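PDB 3QWT: putative GH105 family protein from Salmonella enterica subsp. enterica serovar Paratyphi A, which is of unknown function but, as a likely member of glycoside hydrolase family 105, may hydrolyse unsaturated uronyl groups from the ends of oligosaccharides. Local coordinates for residues His222-Phe225 with Ala226-Arg229; Asp350-Phe353 with Tyr354-Ile357. All coordinates share one frame; numbering follows the deposited sequence.

Contact 1: His222-Phe225 with Ala226-Arg229; sequences HHNF and ANAR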
ATOM      1  N   HIS A 222       9.384  19.749 -42.574  1.00 41.74           N
ATOM      2  CA  HIS A 222      10.382  19.280 -41.618  1.00 45.36           C
ATOM      3  C   HIS A 222      11.659  20.120 -41.604  1.00 41.82           C
ATOM      4  O   HIS A 222      12.741  19.619 -41.902  1.00 35.24           O
ATOM      5  CB  HIS A 222      10.735  17.816 -41.888  1.00 52.43           C
ATOM      6  CG  HIS A 222       9.575  16.887 -41.734  1.00 49.03           C
ATOM      7  ND1 HIS A 222       8.506  16.889 -42.601  1.00 50.58           N
ATOM      8  CD2 HIS A 222       9.304  15.943 -40.801  1.00 47.53           C
ATOM      9  CE1 HIS A 222       7.625  15.982 -42.212  1.00 53.65           C
ATOM     10  NE2 HIS A 222       8.087  15.392 -41.123  1.00 48.07           N
ATOM     11  N   HIS A 223      11.525  21.393 -41.246  1.00 43.65           N
ATOM     12  CA  HIS A 223      12.669  22.286 -41.145  1.00 42.48           C
ATOM     13  C   HIS A 223      12.578  23.139 -39.879  1.00 39.64           C
ATOM     14  O   HIS A 223      11.536  23.163 -39.198  1.00 32.79           O
ATOM     15  CB  HIS A 223      12.745  23.184 -42.384  1.00 37.79           C
ATOM     16  CG  HIS A 223      11.532  24.040 -42.569  1.00 45.58           C
ATOM     17  ND1 HIS A 223      11.352  25.227 -41.891  1.00 41.28           N
ATOM     18  CD2 HIS A 223      10.430  23.875 -43.339  1.00 48.58           C
ATOM     19  CE1 HIS A 223      10.196  25.761 -42.244  1.00 47.87           C
ATOM     20  NE2 HIS A 223       9.615  24.960 -43.120  1.00 49.24           N
ATOM     21  N   ASN A 224      13.684  23.806 -39.554  1.00 40.09           N
ATOM     22  CA  ASN A 224      13.733  24.742 -38.435  1.00 39.82           C
ATOM     23  C   ASN A 224      13.802  26.198 -38.885  1.00 42.22           C
ATOM     24  O   ASN A 224      14.465  27.020 -38.248  1.00 43.38           O
ATOM     25  CB  ASN A 224      14.907  24.426 -37.508  1.00 38.20           C
ATOM     26  CG  ASN A 224      14.697  23.140 -36.714  1.00 37.67           C
ATOM     27  OD1 ASN A 224      15.244  22.098 -37.056  1.00 32.75           O
ATOM     28  ND2 ASN A 224      13.883  23.211 -35.658  1.00 34.05           N
ATOM     29  N   PHE A 225      13.102  26.517 -39.969  1.00 45.45           N
ATOM     30  CA  PHE A 225      13.086  27.887 -40.506  1.00 49.71           C
ATOM     31  C   PHE A 225      14.505  28.410 -40.702  1.00 53.96           C
ATOM     32  O   PHE A 225      15.334  27.754 -41.340  1.00 51.57           O
ATOM     33  CB  PHE A 225      12.256  28.820 -39.608  1.00 43.55           C
ATOM     34  CG  PHE A 225      10.816  28.404 -39.498  1.00 42.24           C
ATOM     35  CD1 PHE A 225       9.848  28.979 -40.309  1.00 43.60           C
ATOM     36  CD2 PHE A 225      10.440  27.383 -38.636  1.00 39.75           C
ATOM     37  CE1 PHE A 225       8.529  28.565 -40.237  1.00 46.70           C
ATOM     38  CE2 PHE A 225       9.122  26.969 -38.553  1.00 43.81           C
ATOM     39  CZ  PHE A 225       8.162  27.562 -39.353  1.00 45.86           C
ATOM     40  N   ALA A 226      14.787  29.575 -40.136  1.00 53.48           N
ATOM     41  CA  ALA A 226      16.098  30.199 -40.297  1.00 49.56           C
ATOM     42  C   ALA A 226      17.185  29.529 -39.451  1.00 50.69           C
ATOM     43  O   ALA A 226      18.316  30.002 -39.422  1.00 50.90           O
ATOM     44  CB  ALA A 226      16.012  31.679 -39.965  1.00 47.34           C
ATOM     45  N   ASN A 227      16.848  28.432 -38.774  1.00 46.03           N
ATOM     46  CA  ASN A 227      17.780  27.809 -37.831  1.00 50.35           C
ATOM     47  C   ASN A 227      18.345  28.845 -36.860  1.00 45.68           C
ATOM     48  O   ASN A 227      19.541  28.879 -36.590  1.00 40.17           O
ATOM     49  CB  ASN A 227      18.926  27.088 -38.559  1.00 51.03           C
ATOM     50  CG  ASN A 227      18.466  25.843 -39.307  1.00 50.12           C
ATOM     51  OD1 ASN A 227      17.275  25.574 -39.438  1.00 54.31           O
ATOM     52  ND2 ASN A 227      19.417  25.085 -39.811  1.00 55.76           N
ATOM     53  N   ALA A 228      17.461  29.677 -36.324  1.00 41.11           N
ATOM     54  CA  ALA A 228      17.866  30.750 -35.429  1.00 42.71           C
ATOM     55  C   ALA A 228      18.115  30.269 -34.004  1.00 43.47           C
ATOM     56  O   ALA A 228      17.262  29.633 -33.381  1.00 42.43           O
ATOM     57  CB  ALA A 228      16.819  31.873 -35.441  1.00 48.98           C
ATOM     58  N   ARG A 229      19.297  30.563 -33.485  1.00 35.61           N
ATOM     59  CA  ARG A 229      19.575  30.234 -32.105  1.00 43.90           C
ATOM     60  C   ARG A 229      19.252  31.482 -31.308  1.00 42.57           C
ATOM     61  O   ARG A 229      20.134  32.210 -30.848  1.00 45.73           O
ATOM     62  CB  ARG A 229      21.011  29.736 -31.926  1.00 38.58           C
ATOM     63  CG  ARG A 229      21.266  28.479 -32.736  1.00 42.45           C
ATOM     64  CD  ARG A 229      22.686  27.942 -32.584  1.00 45.07           C
ATOM     65  NE  ARG A 229      22.858  26.711 -33.351  1.00 47.48           N
ATOM     66  CZ  ARG A 229      23.312  26.673 -34.603  1.00 44.32           C
ATOM     67  NH1 ARG A 229      23.645  27.793 -35.212  1.00 44.07           N
ATOM     68  NH2 ARG A 229      23.434  25.519 -35.246  1.00 41.59           N
TER
HETATM   69  O   HOH W   1      14.496  28.383 -35.819  1.00 36.41           O

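Contact 2: Asp350-Phe353 with Tyr354-Ile357; sequences DLDF and YRHI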
ATOM      1  N   ASP A 350      14.513  34.214 -42.035  1.00 46.05           N
ATOM      2  CA  ASP A 350      15.951  34.439 -42.180  1.00 49.97           C
ATOM      3  C   ASP A 350      16.506  35.043 -40.893  1.00 49.64           C
ATOM      4  O   ASP A 350      15.748  35.531 -40.050  1.00 51.19           O
ATOM      5  CB  ASP A 350      16.281  35.331 -43.401  1.00 47.82           C
ATOM      6  CG  ASP A 350      15.559  36.673 -43.371  1.00 55.30           C
ATOM      7  OD1 ASP A 350      15.238  37.165 -42.264  1.00 54.31           O
ATOM      8  OD2 ASP A 350      15.308  37.233 -44.463  1.00 54.76           O
ATOM      9  N   LEU A 351      17.827  35.010 -40.752  1.00 50.78           N
ATOM     10  CA  LEU A 351      18.517  35.540 -39.579  1.00 50.69           C
ATOM     11  C   LEU A 351      18.320  37.045 -39.394  1.00 51.04           C
ATOM     12  O   LEU A 351      18.028  37.515 -38.298  1.00 58.29           O
ATOM     13  CB  LEU A 351      20.011  35.207 -39.654  1.00 51.41           C
ATOM     14  CG  LEU A 351      20.439  33.927 -38.948  1.00 57.24           C
ATOM     15  CD1 LEU A 351      21.861  33.522 -39.321  1.00 46.30           C
ATOM     16  CD2 LEU A 351      20.312  34.137 -37.460  1.00 66.85           C
ATOM     17  N   ASP A 352      18.482  37.801 -40.468  1.00 51.97           N
ATOM     18  CA  ASP A 352      18.292  39.240 -40.390  1.00 58.60           C
ATOM     19  C   ASP A 352      17.010  39.592 -39.632  1.00 60.12           C
ATOM     20  O   ASP A 352      16.981  40.561 -38.867  1.00 59.10           O
ATOM     21  CB  ASP A 352      18.277  39.851 -41.793  1.00 64.64           C
ATOM     22  CG  ASP A 352      19.672  40.160 -42.312  1.00 65.71           C
ATOM     23  OD1 ASP A 352      20.628  40.135 -41.514  1.00 65.72           O
ATOM     24  OD2 ASP A 352      19.807  40.446 -43.518  1.00 68.22           O
ATOM     25  N   PHE A 353      15.963  38.792 -39.836  1.00 55.45           N
ATOM     26  CA  PHE A 353      14.672  39.032 -39.193  1.00 55.26           C
ATOM     27  C   PHE A 353      14.838  39.216 -37.691  1.00 55.35           C
ATOM     28  O   PHE A 353      14.211  40.079 -37.092  1.00 47.76           O
ATOM     29  CB  PHE A 353      13.703  37.883 -39.484  1.00 51.86           C
ATOM     30  CG  PHE A 353      12.491  37.870 -38.602  1.00 54.64           C
ATOM     31  CD1 PHE A 353      11.298  38.438 -39.023  1.00 57.37           C
ATOM     32  CD2 PHE A 353      12.538  37.287 -37.352  1.00 54.08           C
ATOM     33  CE1 PHE A 353      10.171  38.419 -38.206  1.00 55.88           C
ATOM     34  CE2 PHE A 353      11.414  37.265 -36.531  1.00 60.12           C
ATOM     35  CZ  PHE A 353      10.233  37.829 -36.956  1.00 57.36           C
ATOM     36  N   TYR A 354      15.690  38.392 -37.092  1.00 58.99           N
ATOM     37  CA  TYR A 354      15.926  38.444 -35.658  1.00 53.02           C
ATOM     38  C   TYR A 354      16.794  39.627 -35.293  1.00 52.74           C
ATOM     39  O   TYR A 354      16.657  40.194 -34.208  1.00 58.12           O
ATOM     40  CB  TYR A 354      16.572  37.141 -35.181  1.00 52.20           C
ATOM     41  CG  TYR A 354      15.611  35.988 -35.248  1.00 45.39           C
ATOM     42  CD1 TYR A 354      14.734  35.731 -34.200  1.00 47.95           C
ATOM     43  CD2 TYR A 354      15.543  35.186 -36.373  1.00 35.84           C
ATOM     44  CE1 TYR A 354      13.836  34.690 -34.268  1.00 50.54           C
ATOM     45  CE2 TYR A 354      14.646  34.148 -36.457  1.00 41.05           C
ATOM     46  CZ  TYR A 354      13.796  33.900 -35.397  1.00 47.49           C
ATOM     47  OH  TYR A 354      12.902  32.865 -35.470  1.00 44.53           O
ATOM     48  N   ARG A 355      17.677  39.997 -36.215  1.00 43.98           N
ATOM     49  CA  ARG A 355      18.631  41.070 -35.980  1.00 50.98           C
ATOM     50  C   ARG A 355      17.966  42.437 -35.858  1.00 50.98           C
ATOM     51  O   ARG A 355      18.437  43.280 -35.101  1.00 49.10           O
ATOM     52  CB  ARG A 355      19.702  41.092 -37.076  1.00 54.83           C
ATOM     53  CG  ARG A 355      20.614  39.868 -37.064  1.00 55.60           C
ATOM     54  CD  ARG A 355      21.554  39.859 -38.268  1.00 58.12           C
ATOM     55  NE  ARG A 355      22.465  38.714 -38.253  1.00 63.11           N
ATOM     56  CZ  ARG A 355      22.543  37.801 -39.222  1.00 63.83           C
ATOM     57  NH1 ARG A 355      21.760  37.891 -40.293  1.00 63.34           N
ATOM     58  NH2 ARG A 355      23.404  36.795 -39.121  1.00 60.27           N
ATOM     59  N   HIS A 356      16.863  42.642 -36.571  1.00 49.29           N
ATOM     60  CA  HIS A 356      16.237  43.959 -36.610  1.00 56.36           C
ATOM     61  C   HIS A 356      14.914  44.104 -35.830  1.00 58.22           C
ATOM     62  O   HIS A 356      14.108  44.980 -36.128  1.00 57.37           O
ATOM     63  CB  HIS A 356      16.068  44.420 -38.061  1.00 57.55           C
ATOM     64  CG  HIS A 356      17.322  44.312 -38.868  1.00 64.98           C
ATOM     65  ND1 HIS A 356      17.423  43.514 -39.987  1.00 66.48           N
ATOM     66  CD2 HIS A 356      18.537  44.889 -38.709  1.00 66.82           C
ATOM     67  CE1 HIS A 356      18.643  43.606 -40.485  1.00 65.61           C
ATOM     68  NE2 HIS A 356      19.339  44.436 -39.728  1.00 65.10           N
ATOM     69  N   ILE A 357      14.699  43.256 -34.828  1.00 58.54           N
ATOM     70  CA  ILE A 357      13.553  43.419 -33.937  1.00 59.10           C
ATOM     71  C   ILE A 357      13.684  44.717 -33.129  1.00 58.06           C
ATOM     72  O   ILE A 357      14.726  44.976 -32.540  1.00 60.47           O
ATOM     73  CB  ILE A 357      13.427  42.224 -32.949  1.00 55.49           C
ATOM     74  CG1 ILE A 357      13.219  40.915 -33.708  1.00 53.16           C
ATOM     75  CG2 ILE A 357      12.297  42.450 -31.958  1.00 53.77           C
ATOM     76  CD1 ILE A 357      11.875  40.806 -34.372  1.00 48.85           C
TER

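Contact 1: His222-Phe225 with Ala226-Arg229
Asn224 and Asn227 are the two ends of a type II' beta turn, with Phe225 and Ala226 at its corners, in the loop that runs from strand 216-218 to helix 231-248 of the alpha/alpha toroid. The closing bond comes from Asn227 N to Asn224 O, 2.8 Å long. The amide sits above the carbonyl plane, 42° out of it, so the approach is not along a lone pair. Phe225 takes a positive phi of 52°, as the first corner of this kind of turn requires. A water is the second partner of the same carbonyl: it donates to Asn224 O at 2.8 Å and accepts from Ala228 N at 3.3 Å, tying the turn to the residue that follows it.

Side-chain hydrogen bonding anchors the start of the turn. The buried amide of Asn224 turns back toward strand 216-218: its ND2 gives to the carbonyl of Gly216 on that strand and to that of Asn204, and its OD1 is met by Lys208 NZ of the second subunit, so this turn reaches a subunit interface. Just upstream lies a G1 beta bulge, formed by His222 and His223 opposite Ser218.

Aromatic contacts fill one flank. The Phe225 ring meets His349 edge-to-face and also rests on Met347, while the imidazole of His223 covers one of its faces, with CE1 3.6 Å above the ring plane and over the centre. That imidazole is pinned from within the segment, because ND1 of His223 accepts from Phe225 N at 2.9 Å, the donor lying squarely in the plane of the ring.

Contact 2: Asp350-Phe353 with Tyr354-Ile357
Phe353 sends its CG anti to the backbone N (chi1 166°), whereas Tyr354 keeps CG beside its own N (chi1 -70°), and this difference swings two consecutive rings together instead of apart. They meet edge-to-face, centroids 5.1 Å apart and planes at 79°: Phe353 CD2 stands over the centre of the Tyr354 ring. On its other partner the Phe353 ring offers a face, to CD1 of Ile357, which lies 4.2 Å from Phe353 CE2.

The backbone is a short helix, 351-355, with Asp350 as its N-cap: OD1 of Asp350 accepts from Phe353 N at 3.0 Å. Leu351 O takes two amides, Tyr354 N and the more distant Arg355 N, mixing 3-10 and alpha bonding within one turn. At the far end His356 N bonds to Asp352 O at 3.1 Å, reaching it almost head-on.

Arg355 runs out fully extended from CG to NE and lays its guanidinium against the first turn. NH1 bridges to OD1 of Asp352 at 2.8 Å, coming from above the carboxylate plane, so the two groups are not paired flat. Leu351 CB lies over one guanidinium face, 3.3 Å from Arg355 NH1, and NE on another side of the group makes a salt bridge with Asp287.

Tyr354 is the buried residue here, packing its ring on Trp230 and Ala228 while its OH is hydrogen-bonded to both His215 ND1 and Gly348 N. With Asp352 and Asp287 both bound to it, the Arg355 charge is probably well balanced; the two carboxylates tether one guanidinium between the helix and a neighbouring loop.

Overall arrangement
Contact 1 comes first along the chain, in the loop between strand 216-218 and helix 231-248; contact 2 follows well over a hundred residues later, on the short helix 351-355 that precedes helix 363-377. Their centres are about 13 Å apart, each about 21 Å from the centre of the chain and on the same side of it. They touch directly: Ala228 CB lies 3.3 Å from Tyr354 CE2, and Ala226 CB packs 3.5 Å from Asp350 C at the start of the helix. Two connecting segments of the alpha/alpha toroid, distant in sequence, are thus packed directly against each other, through the small side chains of Ala226, which meets Asp350, and Ala228, which meets Tyr354.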